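Side-chain contacts in ribonuclease mar1, putative (Trypanosoma cruzi, PDB 1YZV), which is of unknown function but belongs to the isochorismatase family and is probably a small-molecule hydrolase or a related enzyme: residues E30-R35 with G117-V122; I64-Y69 with F94-P99; H87-K92 with V98-P103. All coordinates share one frame; numbering follows the deposited sequence.

How the contacts relate
Contact 2 is the buried one of the three, with all its touching residues in the interior, whereas contacts 1 and 3 are only partly buried. All three reach the same parallel sheet. Contact 1 lies at the end of 110-118, one of the two middle strands, and is chiefly aromatic and sulfur packing. Contacts 2 and 3 lie on the neighbouring strands 61-68 and 87-91, with centres about 5 Å apart, and share Val98 and Pro99 of one loop. Contact 2 mixes a threonine-methionine pair with a buried amide; contact 3 runs from apolar packing to a water bridge at the surface. Val122 of contact 1 packs on the Phe94 ring of contact 2.

Contact 1 (E30-R35 with G117-V122); sequences EKFMGR and GFETHV
Phe32 and Phe118 make the main apolar meeting, their side chains sliding past one another in opposite directions. The beta carbon of Phe32 packs obliquely against the Phe118 ring, CB lying 3.3 Å from CD2 of Phe118, while CB of Phe118 sits over one face of the Phe32 ring. The ring centroids are 5.5 Å apart and the planes inclined at 55°. With CG of Phe32 turned anti to its carbonyl carbon (chi1 -65°), the ring is directed past Phe118, and CB and CG both face CD2 of Phe118.

Sulfur packing comes next. Met33, its chain bent twice, brings SD to the edge of the Phe118 ring, 4.2 Å from CE2, a Met-aromatic contact in which the two side chains are roughly perpendicular. Phe118 is covered further by Ile36 and by Ser39 and Cys42 of helix 39-56.

The polar element is slight. Glu119 reaches back so that OE2 lies near the plane of the Phe32 ring, 4.0 Å from CE1. The other carboxylate oxygen, OE1, accepts a hydrogen bond from Gln148 N, which holds the group in place.

A cis peptide joins Phe118 to Glu119, the N-cap of helix 120-133. Strand 110-118 adjoins strand 20-26 where the order of the sheet reverses, so the contact lies at the C-terminal ends of the strands, beside the topological switch point of this alpha/beta fold, where such folds commonly place their active sites.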
loop_
_atom_site.group_PDB
_atom_site.type_symbol
_atom_site.label_atom_id
_atom_site.label_comp_id
_atom_site.label_asym_id
_atom_site.label_seq_id
_atom_site.Cartn_x
_atom_site.Cartn_y
_atom_site.Cartn_z
ATOM N N GLU A 30 -19.006 -25.944 -4.714
ATOM C CA GLU A 30 -18.335 -27.070 -5.347
ATOM C C GLU A 30 -17.667 -26.712 -6.659
ATOM O O GLU A 30 -16.522 -27.082 -6.877
ATOM C CB GLU A 30 -19.291 -28.297 -5.520
ATOM C CG GLU A 30 -19.741 -28.989 -4.186
ATOM C CD GLU A 30 -18.611 -29.711 -3.380
ATOM O OE1 GLU A 30 -17.420 -29.663 -3.774
ATOM O OE2 GLU A 30 -18.903 -30.276 -2.294
ATOM N N LYS A 31 -18.314 -25.945 -7.524
ATOM C CA LYS A 31 -17.711 -25.748 -8.849
ATOM C C LYS A 31 -16.496 -24.810 -8.861
ATOM O O LYS A 31 -15.686 -24.869 -9.768
ATOM C CB LYS A 31 -18.747 -25.327 -9.895
ATOM C CG LYS A 31 -19.702 -26.506 -10.300
ATOM C CD LYS A 31 -18.935 -27.821 -10.614
ATOM C CE LYS A 31 -19.719 -28.774 -11.526
ATOM N NZ LYS A 31 -18.837 -29.346 -12.630
ATOM N N PHE A 32 -16.337 -24.026 -7.806
ATOM C CA PHE A 32 -15.176 -23.158 -7.641
ATOM C C PHE A 32 -13.949 -23.899 -7.063
ATOM O O PHE A 32 -12.835 -23.342 -7.066
ATOM C CB PHE A 32 -15.499 -22.035 -6.642
ATOM C CG PHE A 32 -16.554 -21.076 -7.095
ATOM C CD1 PHE A 32 -16.231 -20.023 -7.959
ATOM C CD2 PHE A 32 -17.817 -21.099 -6.505
ATOM C CE1 PHE A 32 -17.183 -19.041 -8.280
ATOM C CE2 PHE A 32 -18.792 -20.133 -6.822
ATOM C CZ PHE A 32 -18.476 -19.111 -7.713
ATOM N N MET A 33 -14.180 -25.041 -6.420
ATOM C CA MET A 33 -13.124 -25.695 -5.634
ATOM C C MET A 33 -11.917 -26.040 -6.490
ATOM O O MET A 33 -10.784 -25.874 -6.041
ATOM C CB MET A 33 -13.647 -26.944 -4.934
ATOM C CG MET A 33 -14.697 -26.680 -3.844
ATOM S SD MET A 33 -14.083 -25.569 -2.512
ATOM C CE MET A 33 -12.863 -26.646 -1.788
ATOM N N GLY A 34 -12.161 -26.428 -7.744
ATOM C CA GLY A 34 -11.102 -26.816 -8.643
ATOM C C GLY A 34 -10.575 -25.713 -9.529
ATOM O O GLY A 34 -9.916 -26.011 -10.512
ATOM N N ARG A 35 -11.042 -24.492 -9.321
ATOM C CA ARG A 35 -10.751 -23.329 -10.157
ATOM C C ARG A 35 -10.086 -22.194 -9.332
ATOM O O ARG A 35 -9.413 -21.346 -9.866
ATOM C CB ARG A 35 -12.091 -22.834 -10.751
ATOM C CG ARG A 35 -12.933 -23.981 -11.372
ATOM C CD ARG A 35 -14.298 -23.490 -11.826
ATOM N NE ARG A 35 -14.209 -22.515 -12.891
ATOM C CZ ARG A 35 -14.356 -22.790 -14.187
ATOM N NH1 ARG A 35 -14.683 -24.017 -14.605
ATOM N NH2 ARG A 35 -14.230 -21.797 -15.070
ATOM N N GLY A 117 -14.352 -15.613 1.278
ATOM C CA GLY A 117 -14.861 -16.584 0.321
ATOM C C GLY A 117 -14.486 -16.273 -1.110
ATOM O O GLY A 117 -13.338 -15.818 -1.387
ATOM N N PHE A 118 -15.375 -16.683 -2.014
ATOM C CA PHE A 118 -15.157 -16.571 -3.447
ATOM C C PHE A 118 -16.171 -15.591 -4.081
ATOM O O PHE A 118 -17.302 -15.493 -3.630
ATOM C CB PHE A 118 -15.369 -17.883 -4.161
ATOM C CG PHE A 118 -14.589 -19.070 -3.609
ATOM C CD1 PHE A 118 -13.329 -18.939 -3.101
ATOM C CD2 PHE A 118 -15.068 -20.356 -3.890
ATOM C CE1 PHE A 118 -12.624 -20.082 -2.683
ATOM C CE2 PHE A 118 -14.380 -21.491 -3.470
ATOM C CZ PHE A 118 -13.181 -21.345 -2.826
ATOM N N GLU A 119 -15.777 -14.873 -5.134
ATOM C CA GLU A 119 -14.402 -14.647 -5.531
ATOM C C GLU A 119 -14.044 -13.268 -4.963
ATOM O O GLU A 119 -14.919 -12.401 -4.837
ATOM C CB GLU A 119 -14.259 -14.635 -7.063
ATOM C CG GLU A 119 -14.408 -16.001 -7.697
ATOM C CD GLU A 119 -13.959 -16.051 -9.166
ATOM O OE1 GLU A 119 -12.778 -15.826 -9.490
ATOM O OE2 GLU A 119 -14.805 -16.363 -9.996
ATOM N N THR A 120 -12.774 -13.085 -4.631
ATOM C CA THR A 120 -12.270 -11.860 -3.966
ATOM C C THR A 120 -12.675 -10.568 -4.692
ATOM O O THR A 120 -13.133 -9.629 -4.070
ATOM C CB THR A 120 -10.743 -11.924 -3.795
ATOM O OG1 THR A 120 -10.373 -13.207 -3.259
ATOM C CG2 THR A 120 -10.236 -10.826 -2.840
ATOM N N HIS A 121 -12.571 -10.568 -6.026
ATOM C CA HIS A 121 -12.771 -9.389 -6.844
ATOM C C HIS A 121 -14.191 -9.212 -7.318
ATOM O O HIS A 121 -14.504 -8.259 -8.050
ATOM C CB HIS A 121 -11.818 -9.406 -8.043
ATOM C CG HIS A 121 -12.050 -10.536 -8.993
ATOM N ND1 HIS A 121 -11.958 -11.853 -8.609
ATOM C CD2 HIS A 121 -12.409 -10.545 -10.308
ATOM C CE1 HIS A 121 -12.318 -12.624 -9.622
ATOM N NE2 HIS A 121 -12.516 -11.861 -10.685
ATOM N N VAL A 122 -15.059 -10.146 -6.954
ATOM C CA VAL A 122 -16.477 -10.060 -7.355
ATOM C C VAL A 122 -17.429 -10.029 -6.166
ATOM O O VAL A 122 -17.670 -8.979 -5.568
ATOM C CB VAL A 122 -16.853 -11.152 -8.390
ATOM C CG1 VAL A 122 -18.323 -11.010 -8.865
ATOM C CG2 VAL A 122 -15.928 -11.031 -9.611
#

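Contact 2 (I64-Y69 with F94-P99); sequences IVTEQY and FAMLVP
Met96 crosses Thr66 at a slant, and its chain curls round the hydroxyl. The thioether is extended to SD and then bends at chi3 (64°), which turns the methyl back toward the strand: Thr66 OG1 lies 3.5 Å from CG of Met96 and equally far from CE. The threonine methyl packs against the same methyl group, CG2 standing 3.7 Å from CE of Met96. Two residues earlier in the strand, Ile64 CG2 touches CE of Met96 more loosely, at 4.3 Å. The hydroxyl that Met96 shields is hydrogen-bonded to Asp27, so this buried polar atom is satisfied although its neighbours across the contact are apolar.

Gln68 and Phe94 meet in a different manner. The amide is inclined to the ring by 36°, and NE2 approaches near the ring plane, at the edge, 3.8 Å from CE1 of Phe94. Gln68 starts out with CG anti to the backbone N (chi1 179°) and then bends, which swings the amide toward the loop. Both ends of that amide are held: OE1 accepts from Lys91 NZ and NE2 donates to Lys92 O, fixing its rotation. The Phe94 ring in turn rests on Val122, Cys123 and Gln126 of helix 120-133.

Just after Met96 the loop folds tightly, with Val98 N bonded to Met96 O at 2.8 Å across an inverse gamma turn centred on Leu97. Asp27, Lys91 and Cys123, all close by, fit the Asp-Lys-Cys catalytic triad of isochorismatase-family hydrolases, and the contact probably forms part of the wall of that site.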
loop_
_atom_site.group_PDB
_atom_site.type_symbol
_atom_site.label_atom_id
_atom_site.label_comp_id
_atom_site.label_asym_id
_atom_site.label_seq_id
_atom_site.Cartn_x
_atom_site.Cartn_y
_atom_site.Cartn_z
ATOM N N ILE A 64 -23.788 -16.576 8.306
ATOM C CA ILE A 64 -24.532 -16.377 7.085
ATOM C C ILE A 64 -23.762 -16.886 5.879
ATOM O O ILE A 64 -22.590 -16.535 5.669
ATOM C CB ILE A 64 -24.863 -14.853 6.904
ATOM C CG1 ILE A 64 -25.558 -14.392 8.178
ATOM C CG2 ILE A 64 -25.630 -14.614 5.597
ATOM C CD1 ILE A 64 -26.189 -13.113 8.119
ATOM N N VAL A 65 -24.401 -17.797 5.147
ATOM C CA VAL A 65 -23.833 -18.418 3.954
ATOM C C VAL A 65 -24.686 -18.041 2.741
ATOM O O VAL A 65 -25.936 -18.110 2.776
ATOM C CB VAL A 65 -23.815 -19.950 4.083
ATOM C CG1 VAL A 65 -23.086 -20.573 2.919
ATOM C CG2 VAL A 65 -23.190 -20.372 5.436
ATOM N N THR A 66 -24.021 -17.628 1.668
ATOM C CA THR A 66 -24.706 -17.493 0.388
ATOM C C THR A 66 -24.144 -18.483 -0.626
ATOM O O THR A 66 -23.031 -18.993 -0.491
ATOM C CB THR A 66 -24.604 -16.075 -0.181
ATOM O OG1 THR A 66 -23.215 -15.694 -0.298
ATOM C CG2 THR A 66 -25.369 -15.120 0.707
ATOM N N GLU A 67 -24.993 -18.835 -1.578
ATOM C CA GLU A 67 -24.608 -19.653 -2.702
ATOM C C GLU A 67 -25.072 -18.948 -3.938
ATOM O O GLU A 67 -26.268 -18.619 -4.072
ATOM C CB GLU A 67 -25.242 -21.023 -2.562
ATOM C CG GLU A 67 -24.805 -21.760 -1.285
ATOM C CD GLU A 67 -25.470 -23.118 -1.054
ATOM O OE1 GLU A 67 -26.568 -23.338 -1.585
ATOM O OE2 GLU A 67 -24.936 -23.926 -0.226
ATOM N N GLN A 68 -24.136 -18.694 -4.832
ATOM C CA GLN A 68 -24.426 -18.078 -6.126
ATOM C C GLN A 68 -24.968 -19.134 -7.079
ATOM O O GLN A 68 -24.354 -20.185 -7.254
ATOM C CB GLN A 68 -23.175 -17.476 -6.739
ATOM C CG GLN A 68 -23.365 -16.832 -8.086
ATOM C CD GLN A 68 -24.031 -15.468 -8.017
ATOM O OE1 GLN A 68 -24.156 -14.878 -6.934
ATOM N NE2 GLN A 68 -24.379 -14.919 -9.189
ATOM N N TYR A 69 -26.213 -18.954 -7.507
ATOM C CA TYR A 69 -26.808 -19.839 -8.496
ATOM C C TYR A 69 -26.395 -21.330 -8.301
ATOM O O TYR A 69 -25.750 -21.946 -9.199
ATOM C CB TYR A 69 -26.415 -19.354 -9.900
ATOM C CG TYR A 69 -27.081 -20.140 -10.994
ATOM C CD1 TYR A 69 -28.466 -20.295 -11.002
ATOM C CD2 TYR A 69 -26.359 -20.640 -12.053
ATOM C CE1 TYR A 69 -29.093 -21.090 -11.939
ATOM C CE2 TYR A 69 -26.981 -21.389 -13.046
ATOM C CZ TYR A 69 -28.352 -21.606 -12.982
ATOM O OH TYR A 69 -28.988 -22.346 -13.949
ATOM N N PHE A 94 -24.289 -10.204 -6.874
ATOM C CA PHE A 94 -22.910 -10.585 -6.533
ATOM C C PHE A 94 -22.677 -10.288 -5.040
ATOM O O PHE A 94 -22.289 -11.179 -4.275
ATOM C CB PHE A 94 -21.895 -9.904 -7.440
ATOM C CG PHE A 94 -22.062 -10.251 -8.886
ATOM C CD1 PHE A 94 -22.343 -11.551 -9.273
ATOM C CD2 PHE A 94 -21.988 -9.274 -9.847
ATOM C CE1 PHE A 94 -22.557 -11.867 -10.609
ATOM C CE2 PHE A 94 -22.082 -9.576 -11.186
ATOM C CZ PHE A 94 -22.440 -10.885 -11.571
ATOM N N ALA A 95 -23.073 -9.102 -4.606
ATOM C CA ALA A 95 -23.095 -8.787 -3.143
ATOM C C ALA A 95 -24.066 -9.687 -2.352
ATOM O O ALA A 95 -25.155 -10.024 -2.823
ATOM C CB ALA A 95 -23.403 -7.338 -2.916
ATOM N N MET A 96 -23.696 -10.009 -1.104
ATOM C CA MET A 96 -24.444 -10.940 -0.280
ATOM C C MET A 96 -25.673 -10.291 0.354
ATOM O O MET A 96 -26.511 -11.020 0.892
ATOM C CB MET A 96 -23.573 -11.528 0.832
ATOM C CG MET A 96 -22.436 -12.386 0.335
ATOM S SD MET A 96 -21.402 -12.914 1.719
ATOM C CE MET A 96 -22.523 -13.917 2.677
ATOM N N LEU A 97 -25.878 -8.987 0.148
ATOM C CA LEU A 97 -26.865 -8.235 0.940
ATOM C C LEU A 97 -28.229 -8.247 0.300
ATOM O O LEU A 97 -28.835 -7.197 0.008
ATOM C CB LEU A 97 -26.386 -6.799 1.219
ATOM C CG LEU A 97 -25.243 -6.721 2.223
ATOM C CD1 LEU A 97 -24.840 -5.270 2.324
ATOM C CD2 LEU A 97 -25.700 -7.210 3.590
ATOM N N VAL A 98 -28.685 -9.455 0.041
ATOM C CA VAL A 98 -29.954 -9.670 -0.609
ATOM C C VAL A 98 -31.061 -9.535 0.440
ATOM O O VAL A 98 -30.791 -9.587 1.643
ATOM C CB VAL A 98 -29.964 -11.025 -1.339
ATOM C CG1 VAL A 98 -28.911 -11.018 -2.475
ATOM C CG2 VAL A 98 -29.670 -12.185 -0.393
ATOM N N PRO A 99 -32.302 -9.302 -0.007
ATOM C CA PRO A 99 -33.406 -9.063 0.954
ATOM C C PRO A 99 -33.565 -10.091 2.091
ATOM O O PRO A 99 -33.876 -9.705 3.191
ATOM C CB PRO A 99 -34.650 -9.024 0.063
ATOM C CG PRO A 99 -34.148 -8.606 -1.306
ATOM C CD PRO A 99 -32.732 -9.138 -1.421
#

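Contact 3 (H87-K92 with V98-P103); sequences HVFSKK and VPQVMP
Phe89 carries the tight part of the contact, its ring lying against the start of the turn leading into helix 102-105. Gln100 spans one side of it: CB is 3.5 Å from CD1 of Phe89, and the carbonyl carbon of Gln100 sits over one face of the ring, offset toward the rim. Val101 comes in obliquely from the same side of the ring plane, CG2 standing 3.7 Å from CD2 of Phe89. Toward the interior, Lys91 contributes only the root of its chain, CB meeting CG1 of Val98 at 4.0 Å. From there CG takes the position between backbone N and carbonyl carbon (chi1 65°), and the chain runs extended to CE, then bends at its last torsion, carrying NZ away from Val98 to a salt bridge with Asp27 and hydrogen bonds to Gln68 OE1 and the carbonyls of Arg93 and Phe94.

Strand 87-91 is the outermost strand on this side of the parallel sheet within the chain, the edge of the alpha/beta, Rossmann-like isochorismatase fold, and segment 98-103 belongs to the connection by which the chain leaves that edge and crosses to strand 110-118. The turn pressed onto Phe89 is closed by Val98 O, which accepts from both Val101 N, at 2.9 Å, and Met102 N, at 3.2 Å.

Packing is looser toward solvent. The exposed Gln100 amide stands steeply to the Phe89 ring, the planes 71° apart, beside CD1 and not flat upon it. No direct hydrogen bond joins the segments; instead a water accepts from Ser90 N at 3.0 Å and donates to OE1 of Gln100, also at 3.0 Å.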
loop_
_atom_site.group_PDB
_atom_site.type_symbol
_atom_site.label_atom_id
_atom_site.label_comp_id
_atom_site.label_asym_id
_atom_site.label_seq_id
_atom_site.Cartn_x
_atom_site.Cartn_y
_atom_site.Cartn_z
ATOM N N HIS A 87 -27.442 -19.655 8.519
ATOM C CA HIS A 87 -28.510 -19.200 7.609
ATOM C C HIS A 87 -27.948 -19.224 6.174
ATOM O O HIS A 87 -26.928 -18.555 5.892
ATOM C CB HIS A 87 -28.905 -17.781 7.987
ATOM C CG HIS A 87 -29.348 -17.624 9.409
ATOM N ND1 HIS A 87 -30.684 -17.622 9.769
ATOM C CD2 HIS A 87 -28.654 -17.317 10.539
ATOM C CE1 HIS A 87 -30.790 -17.361 11.063
ATOM N NE2 HIS A 87 -29.574 -17.194 11.560
ATOM N N VAL A 88 -28.502 -20.091 5.320
ATOM C CA VAL A 88 -27.978 -20.328 3.990
ATOM C C VAL A 88 -28.969 -19.810 2.934
ATOM O O VAL A 88 -30.159 -20.088 3.019
ATOM C CB VAL A 88 -27.706 -21.801 3.762
ATOM C CG1 VAL A 88 -27.070 -22.051 2.392
ATOM C CG2 VAL A 88 -26.825 -22.368 4.871
ATOM N N PHE A 89 -28.498 -18.994 1.999
ATOM C CA PHE A 89 -29.390 -18.394 1.009
ATOM C C PHE A 89 -28.802 -18.503 -0.387
ATOM O O PHE A 89 -27.591 -18.416 -0.601
ATOM C CB PHE A 89 -29.622 -16.918 1.298
ATOM C CG PHE A 89 -30.096 -16.627 2.697
ATOM C CD1 PHE A 89 -31.432 -16.698 3.014
ATOM C CD2 PHE A 89 -29.206 -16.270 3.690
ATOM C CE1 PHE A 89 -31.856 -16.451 4.323
ATOM C CE2 PHE A 89 -29.632 -15.964 4.961
ATOM C CZ PHE A 89 -30.954 -16.081 5.285
ATOM N N SER A 90 -29.697 -18.584 -1.354
ATOM C CA SER A 90 -29.343 -18.570 -2.768
ATOM C C SER A 90 -29.390 -17.157 -3.272
ATOM O O SER A 90 -30.212 -16.404 -2.817
ATOM C CB SER A 90 -30.358 -19.401 -3.539
ATOM O OG SER A 90 -29.906 -20.721 -3.395
ATOM N N LYS A 91 -28.508 -16.804 -4.204
ATOM C CA LYS A 91 -28.544 -15.483 -4.858
ATOM C C LYS A 91 -28.030 -15.513 -6.312
ATOM O O LYS A 91 -27.175 -16.312 -6.682
ATOM C CB LYS A 91 -27.716 -14.439 -4.075
ATOM C CG LYS A 91 -26.179 -14.781 -4.044
ATOM C CD LYS A 91 -25.396 -13.869 -3.116
ATOM C CE LYS A 91 -23.851 -13.982 -3.255
ATOM N NZ LYS A 91 -23.315 -13.802 -4.650
ATOM N N LYS A 92 -28.415 -14.470 -7.037
ATOM C CA LYS A 92 -27.823 -14.085 -8.293
ATOM C C LYS A 92 -27.114 -12.728 -8.191
ATOM O O LYS A 92 -26.231 -12.464 -8.982
ATOM C CB LYS A 92 -28.890 -14.055 -9.380
ATOM C CG LYS A 92 -29.429 -15.474 -9.652
ATOM C CD LYS A 92 -30.036 -15.581 -11.021
ATOM C CE LYS A 92 -30.634 -16.979 -11.255
ATOM N NZ LYS A 92 -31.883 -17.178 -10.421
ATOM N N VAL A 98 -28.685 -9.455 0.041
ATOM C CA VAL A 98 -29.954 -9.670 -0.609
ATOM C C VAL A 98 -31.061 -9.535 0.440
ATOM O O VAL A 98 -30.791 -9.587 1.643
ATOM C CB VAL A 98 -29.964 -11.025 -1.339
ATOM C CG1 VAL A 98 -28.911 -11.018 -2.475
ATOM C CG2 VAL A 98 -29.670 -12.185 -0.393
ATOM N N PRO A 99 -32.302 -9.302 -0.007
ATOM C CA PRO A 99 -33.406 -9.063 0.954
ATOM C C PRO A 99 -33.565 -10.091 2.091
ATOM O O PRO A 99 -33.876 -9.705 3.191
ATOM C CB PRO A 99 -34.650 -9.024 0.063
ATOM C CG PRO A 99 -34.148 -8.606 -1.306
ATOM C CD PRO A 99 -32.732 -9.138 -1.421
ATOM N N GLN A 100 -33.269 -11.356 1.866
ATOM C CA GLN A 100 -33.329 -12.348 2.946
ATOM C C GLN A 100 -32.215 -12.235 4.010
ATOM O O GLN A 100 -32.314 -12.809 5.119
ATOM C CB GLN A 100 -33.275 -13.749 2.354
ATOM C CG GLN A 100 -34.624 -14.265 1.834
ATOM C CD GLN A 100 -34.559 -15.742 1.454
ATOM O OE1 GLN A 100 -33.880 -16.122 0.481
ATOM N NE2 GLN A 100 -35.195 -16.594 2.270
ATOM N N VAL A 101 -31.089 -11.665 3.597
ATOM C CA VAL A 101 -29.954 -11.438 4.498
ATOM C C VAL A 101 -30.096 -10.182 5.358
ATOM O O VAL A 101 -29.712 -10.174 6.527
ATOM C CB VAL A 101 -28.645 -11.373 3.670
ATOM C CG1 VAL A 101 -27.450 -10.875 4.513
ATOM C CG2 VAL A 101 -28.385 -12.740 3.073
ATOM N N MET A 102 -30.793 -9.179 4.830
ATOM C CA MET A 102 -30.894 -7.883 5.476
ATOM C C MET A 102 -31.466 -7.895 6.899
ATOM O O MET A 102 -30.916 -7.213 7.751
ATOM C CB MET A 102 -31.664 -6.900 4.569
ATOM C CG MET A 102 -30.874 -6.484 3.351
ATOM S SD MET A 102 -29.512 -5.355 3.749
ATOM C CE MET A 102 -30.341 -3.777 3.967
ATOM N N PRO A 103 -32.522 -8.691 7.184
ATOM C CA PRO A 103 -33.030 -8.776 8.565
ATOM C C PRO A 103 -32.066 -9.436 9.580
ATOM O O PRO A 103 -32.358 -9.495 10.797
ATOM C CB PRO A 103 -34.289 -9.642 8.436
ATOM C CG PRO A 103 -34.553 -9.786 6.948
ATOM C CD PRO A 103 -33.252 -9.582 6.266
HETATM O O HOH W 1 -32.596 -18.607 -0.471
#